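PDB 7CWW: TsrE from Streptomyces laurentii, which probably acts as a cyclase in the biosynthesis of a thiopeptide antibiotic. Local coordinates for residues 94-108 and 246-258. Sequence-based numbering, arbitrary orientation.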
loop_
_atom_site.group_PDB
_atom_site.type_symbol
_atom_site.label_atom_id
_atom_site.label_comp_id
_atom_site.label_asym_id
_atom_site.label_seq_id
_atom_site.Cartn_x
_atom_site.Cartn_y
_atom_site.Cartn_z
ATOM N N ASN A 94 7.464 9.916 -12.021
ATOM C CA ASN A 94 6.858 10.995 -11.248
ATOM C C ASN A 94 7.715 11.223 -10.006
ATOM O O ASN A 94 7.787 10.360 -9.125
ATOM C CB ASN A 94 5.416 10.649 -10.876
ATOM C CG ASN A 94 4.669 11.809 -10.231
ATOM O OD1 ASN A 94 5.267 12.779 -9.762
ATOM N ND2 ASN A 94 3.347 11.718 -10.223
ATOM N N HIS A 95 8.366 12.386 -9.935
ATOM C CA HIS A 95 9.203 12.742 -8.797
ATOM C C HIS A 95 8.396 13.285 -7.625
ATOM O O HIS A 95 8.978 13.617 -6.586
ATOM C CB HIS A 95 10.250 13.788 -9.207
ATOM C CG HIS A 95 11.232 13.303 -10.228
ATOM N ND1 HIS A 95 10.908 13.145 -11.560
ATOM C CD2 HIS A 95 12.537 12.957 -10.116
ATOM C CE1 HIS A 95 11.970 12.717 -12.222
ATOM N NE2 HIS A 95 12.970 12.597 -11.371
ATOM N N GLU A 96 7.081 13.413 -7.778
ATOM C CA GLU A 96 6.234 14.105 -6.815
ATOM C C GLU A 96 4.918 13.332 -6.717
ATOM O O GLU A 96 3.834 13.866 -6.936
ATOM C CB GLU A 96 6.025 15.568 -7.233
ATOM C CG GLU A 96 5.506 16.483 -6.122
ATOM C CD GLU A 96 5.263 17.918 -6.583
ATOM O OE1 GLU A 96 5.127 18.147 -7.805
ATOM O OE2 GLU A 96 5.199 18.824 -5.723
ATOM N N HIS A 97 5.019 12.037 -6.406
ATOM C CA HIS A 97 3.830 11.193 -6.347
ATOM C C HIS A 97 2.861 11.712 -5.294
ATOM O O HIS A 97 3.269 12.185 -4.226
ATOM C CB HIS A 97 4.210 9.732 -6.046
ATOM C CG HIS A 97 4.419 8.901 -7.278
ATOM N ND1 HIS A 97 3.426 8.695 -8.222
ATOM C CD2 HIS A 97 5.514 8.246 -7.734
ATOM C CE1 HIS A 97 3.903 7.944 -9.200
ATOM N NE2 HIS A 97 5.165 7.652 -8.926
ATOM N N ASP A 98 1.570 11.622 -5.601
ATOM C CA ASP A 98 0.557 12.085 -4.665
ATOM C C ASP A 98 0.693 11.355 -3.337
ATOM O O ASP A 98 0.888 10.137 -3.293
ATOM C CB ASP A 98 -0.844 11.862 -5.227
ATOM C CG ASP A 98 -1.120 12.691 -6.478
ATOM O OD1 ASP A 98 -0.377 13.651 -6.773
ATOM O OD2 ASP A 98 -2.109 12.385 -7.162
ATOM N N TRP A 99 0.598 12.113 -2.246
ATOM C CA TRP A 99 0.505 11.562 -0.898
ATOM C C TRP A 99 1.766 10.836 -0.465
ATOM O O TRP A 99 1.722 10.010 0.454
ATOM C CB TRP A 99 -0.704 10.627 -0.762
ATOM C CG TRP A 99 -1.953 11.177 -1.400
ATOM C CD1 TRP A 99 -2.590 10.696 -2.512
ATOM C CD2 TRP A 99 -2.703 12.315 -0.969
ATOM N NE1 TRP A 99 -3.690 11.467 -2.795
ATOM C CE2 TRP A 99 -3.785 12.465 -1.859
ATOM C CE3 TRP A 99 -2.577 13.213 0.101
ATOM C CZ2 TRP A 99 -4.728 13.476 -1.720
ATOM C CZ3 TRP A 99 -3.514 14.221 0.232
ATOM C CH2 TRP A 99 -4.572 14.346 -0.674
ATOM N N LEU A 100 2.902 11.115 -1.097
ATOM C CA LEU A 100 4.141 10.429 -0.756
ATOM C C LEU A 100 5.136 11.352 -0.061
ATOM O O LEU A 100 6.318 11.019 0.039
ATOM C CB LEU A 100 4.757 9.796 -2.012
ATOM C CG LEU A 100 5.472 8.450 -1.787
ATOM C CD1 LEU A 100 4.545 7.438 -1.120
ATOM C CD2 LEU A 100 6.052 7.869 -3.093
ATOM N N GLY A 101 4.679 12.506 0.435
ATOM C CA GLY A 101 5.514 13.397 1.220
ATOM C C GLY A 101 6.001 14.631 0.487
ATOM O O GLY A 101 6.559 15.527 1.133
ATOM N N GLY A 102 5.815 14.718 -0.829
ATOM C CA GLY A 102 6.248 15.897 -1.567
ATOM C C GLY A 102 7.692 15.783 -2.016
ATOM O O GLY A 102 8.347 14.748 -1.872
ATOM N N THR A 103 8.206 16.895 -2.545
ATOM C CA THR A 103 9.557 16.891 -3.105
ATOM C C THR A 103 10.590 16.427 -2.075
ATOM O O THR A 103 11.511 15.674 -2.409
ATOM C CB THR A 103 9.917 18.285 -3.624
ATOM O OG1 THR A 103 10.051 19.187 -2.510
ATOM C CG2 THR A 103 8.837 18.804 -4.567
ATOM N N ALA A 104 10.452 16.860 -0.821
ATOM C CA ALA A 104 11.464 16.534 0.177
ATOM C C ALA A 104 11.421 15.073 0.595
ATOM O O ALA A 104 12.384 14.593 1.215
ATOM C CB ALA A 104 11.298 17.432 1.401
ATOM N N GLY A 105 10.341 14.358 0.263
ATOM C CA GLY A 105 10.172 12.970 0.628
ATOM C C GLY A 105 10.633 11.969 -0.399
ATOM O O GLY A 105 10.571 10.764 -0.144
ATOM N N LEU A 106 11.118 12.430 -1.552
ATOM C CA LEU A 106 11.444 11.511 -2.638
ATOM C C LEU A 106 12.597 10.593 -2.252
ATOM O O LEU A 106 12.539 9.375 -2.472
ATOM C CB LEU A 106 11.791 12.301 -3.908
ATOM C CG LEU A 106 12.091 11.451 -5.151
ATOM C CD1 LEU A 106 10.916 10.543 -5.513
ATOM C CD2 LEU A 106 12.491 12.320 -6.350
ATOM N N GLY A 107 13.662 11.159 -1.680
ATOM C CA GLY A 107 14.821 10.339 -1.335
ATOM C C GLY A 107 14.486 9.231 -0.353
ATOM O O GLY A 107 14.933 8.089 -0.507
ATOM N N LEU A 108 13.683 9.544 0.664
ATOM C CA LEU A 108 13.291 8.515 1.619
ATOM C C LEU A 108 12.461 7.425 0.950
ATOM O O LEU A 108 12.683 6.238 1.198
ATOM C CB LEU A 108 12.519 9.134 2.786
ATOM C CG LEU A 108 12.389 8.300 4.070
ATOM C CD1 LEU A 108 13.741 8.020 4.709
ATOM C CD2 LEU A 108 11.500 9.018 5.084
ATOM N N GLU A 246 9.962 18.348 11.219
ATOM C CA GLU A 246 10.909 19.363 10.772
ATOM C C GLU A 246 10.346 20.277 9.692
ATOM O O GLU A 246 11.070 21.156 9.214
ATOM C CB GLU A 246 12.191 18.693 10.259
ATOM C CG GLU A 246 12.985 17.975 11.345
ATOM C CD GLU A 246 14.299 17.406 10.837
ATOM O OE1 GLU A 246 15.273 17.378 11.621
ATOM O OE2 GLU A 246 14.364 16.979 9.667
ATOM N N GLY A 247 9.086 20.105 9.297
ATOM C CA GLY A 247 8.497 20.975 8.287
ATOM C C GLY A 247 8.836 20.625 6.857
ATOM O O GLY A 247 8.583 21.435 5.955
ATOM N N ARG A 248 9.381 19.440 6.610
ATOM C CA ARG A 248 9.859 19.084 5.284
ATOM C C ARG A 248 8.859 18.266 4.477
ATOM O O ARG A 248 8.838 18.375 3.249
ATOM C CB ARG A 248 11.174 18.303 5.408
ATOM C CG ARG A 248 12.388 19.184 5.795
ATOM C CD ARG A 248 13.677 18.359 5.728
ATOM N NE ARG A 248 13.718 17.352 6.786
ATOM C CZ ARG A 248 13.698 16.034 6.590
ATOM N NH1 ARG A 248 13.735 15.219 7.635
ATOM N NH2 ARG A 248 13.633 15.531 5.362
ATOM N N PHE A 249 8.039 17.449 5.133
ATOM C CA PHE A 249 7.128 16.536 4.458
ATOM C C PHE A 249 5.724 17.128 4.466
ATOM O O PHE A 249 5.292 17.719 5.463
ATOM C CB PHE A 249 7.111 15.163 5.138
ATOM C CG PHE A 249 8.361 14.346 4.935
ATOM C CD1 PHE A 249 9.453 14.854 4.244
ATOM C CD2 PHE A 249 8.437 13.056 5.441
ATOM C CE1 PHE A 249 10.601 14.087 4.058
ATOM C CE2 PHE A 249 9.580 12.284 5.263
ATOM C CZ PHE A 249 10.666 12.803 4.571
ATOM N N TYR A 250 5.019 16.968 3.348
ATOM C CA TYR A 250 3.647 17.443 3.191
ATOM C C TYR A 250 2.871 16.400 2.400
ATOM O O TYR A 250 3.429 15.752 1.511
ATOM C CB TYR A 250 3.601 18.810 2.487
ATOM C CG TYR A 250 4.296 19.866 3.298
ATOM C CD1 TYR A 250 3.619 20.555 4.301
ATOM C CD2 TYR A 250 5.648 20.134 3.105
ATOM C CE1 TYR A 250 4.271 21.493 5.086
ATOM C CE2 TYR A 250 6.307 21.075 3.878
ATOM C CZ TYR A 250 5.611 21.750 4.871
ATOM O OH TYR A 250 6.260 22.674 5.656
ATOM N N LEU A 251 1.598 16.214 2.741
ATOM C CA LEU A 251 0.749 15.232 2.072
ATOM C C LEU A 251 -0.210 15.983 1.161
ATOM O O LEU A 251 -1.082 16.718 1.638
ATOM C CB LEU A 251 0.004 14.368 3.092
ATOM C CG LEU A 251 0.872 13.419 3.936
ATOM C CD1 LEU A 251 0.024 12.511 4.864
ATOM C CD2 LEU A 251 1.802 12.553 3.049
ATOM N N TYR A 252 -0.035 15.823 -0.149
ATOM C CA TYR A 252 -0.871 16.526 -1.109
ATOM C C TYR A 252 -0.922 15.745 -2.415
ATOM O O TYR A 252 -0.132 14.827 -2.651
ATOM C CB TYR A 252 -0.360 17.951 -1.345
ATOM C CG TYR A 252 1.055 18.043 -1.883
ATOM C CD1 TYR A 252 2.143 18.071 -1.017
ATOM C CD2 TYR A 252 1.302 18.121 -3.255
ATOM C CE1 TYR A 252 3.446 18.169 -1.494
ATOM C CE2 TYR A 252 2.608 18.226 -3.751
ATOM C CZ TYR A 252 3.673 18.245 -2.857
ATOM O OH TYR A 252 4.962 18.339 -3.322
ATOM N N ALA A 253 -1.864 16.142 -3.269
ATOM C CA ALA A 253 -1.981 15.675 -4.636
ATOM C C ALA A 253 -1.759 16.861 -5.564
ATOM O O ALA A 253 -1.920 18.024 -5.182
ATOM C CB ALA A 253 -3.348 15.035 -4.915
ATOM N N THR A 254 -1.346 16.567 -6.786
ATOM C CA THR A 254 -1.038 17.621 -7.741
ATOM C C THR A 254 -1.852 17.344 -8.993
ATOM O O THR A 254 -1.699 16.260 -9.596
ATOM C CB THR A 254 0.461 17.688 -8.062
ATOM O OG1 THR A 254 1.198 18.057 -6.889
ATOM C CG2 THR A 254 0.720 18.730 -9.155
ATOM N N PRO A 255 -2.714 18.265 -9.422
ATOM C CA PRO A 255 -3.371 18.089 -10.725
ATOM C C PRO A 255 -2.337 18.114 -11.841
ATOM O O PRO A 255 -1.379 18.890 -11.808
ATOM C CB PRO A 255 -4.344 19.278 -10.809
ATOM C CG PRO A 255 -4.349 19.911 -9.436
ATOM C CD PRO A 255 -3.021 19.572 -8.824
ATOM N N ARG A 256 -2.519 17.230 -12.822
ATOM C CA ARG A 256 -1.534 17.068 -13.883
ATOM C C ARG A 256 -1.540 18.284 -14.810
ATOM O O ARG A 256 -2.339 19.216 -14.668
ATOM C CB ARG A 256 -1.812 15.801 -14.688
ATOM C CG ARG A 256 -1.196 14.531 -14.124
ATOM C CD ARG A 256 -2.028 13.971 -12.982
ATOM N NE ARG A 256 -1.388 12.846 -12.300
ATOM C CZ ARG A 256 -0.450 12.960 -11.361
ATOM N NH1 ARG A 256 0.060 11.874 -10.797
ATOM N NH2 ARG A 256 -0.023 14.158 -10.980
ATOM N N LYS A 257 -0.611 18.266 -15.761
ATOM C CA LYS A 257 -0.594 19.242 -16.839
ATOM C C LYS A 257 -1.957 19.263 -17.515
ATOM O O LYS A 257 -2.424 18.235 -18.004
ATOM C CB LYS A 257 0.492 18.890 -17.845
ATOM C CG LYS A 257 1.918 19.148 -17.375
ATOM C CD LYS A 257 2.911 18.518 -18.343
ATOM C CE LYS A 257 3.375 19.488 -19.435
ATOM N NZ LYS A 257 3.663 18.812 -20.735
ATOM N N ALA A 258 -2.602 20.431 -17.518
ATOM C CA ALA A 258 -3.913 20.635 -18.141
ATOM C C ALA A 258 -4.991 19.722 -17.560
ATOM O O ALA A 258 -5.867 19.247 -18.289
ATOM C CB ALA A 258 -3.831 20.462 -19.662
HETATM O O HOH W 1 1.663 15.308 -6.094
HETATM O O HOH W 2 3.198 14.956 -3.394
HETATM O O HOH W 3 2.437 14.338 -0.569
HETATM O O HOH W 4 8.083 17.859 0.742
#
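Y252 and E96 illustrate how two chain segments can be clasped by side chains and water where no sheet forms. Although the bond to CB points away from 94-108, chi1 of 60° sets CG between the backbone N and the carbonyl carbon and brings the phenol back across, and Y252 OH donates a very short 2.5 Å hydrogen bond to E96 OE2. The carboxylate stands almost perpendicular to the ring, meeting it at the edge, while G102 CA lies 3.6 Å from Y252 CE1. The backbones also join: W99 N donates to Y252 O at 2.8 Å, and Y250 N to G101 O. D98 OD1 accepts T254 N from above the carboxylate plane, at 3.1 Å. The W99 indole lays one face, near its rim, over the Y252-A253 peptide, bringing W99 CZ2 to 3.8 Å from A253 CB. F249 is buried; its edge meets L108 CD2 (3.8 Å from F249 CE2), and A104 O sits obliquely by F249 CE1. One water bridges G101 O, A104 N and R248 O. The type II beta turn H97-L100 presents W99 to R314 of helix 308-326 and to the bound polyether. Thus the loop leading into helix 106-127, with that helix's start, packs against the loop following helix 224-245 and its Schellman motif at G247.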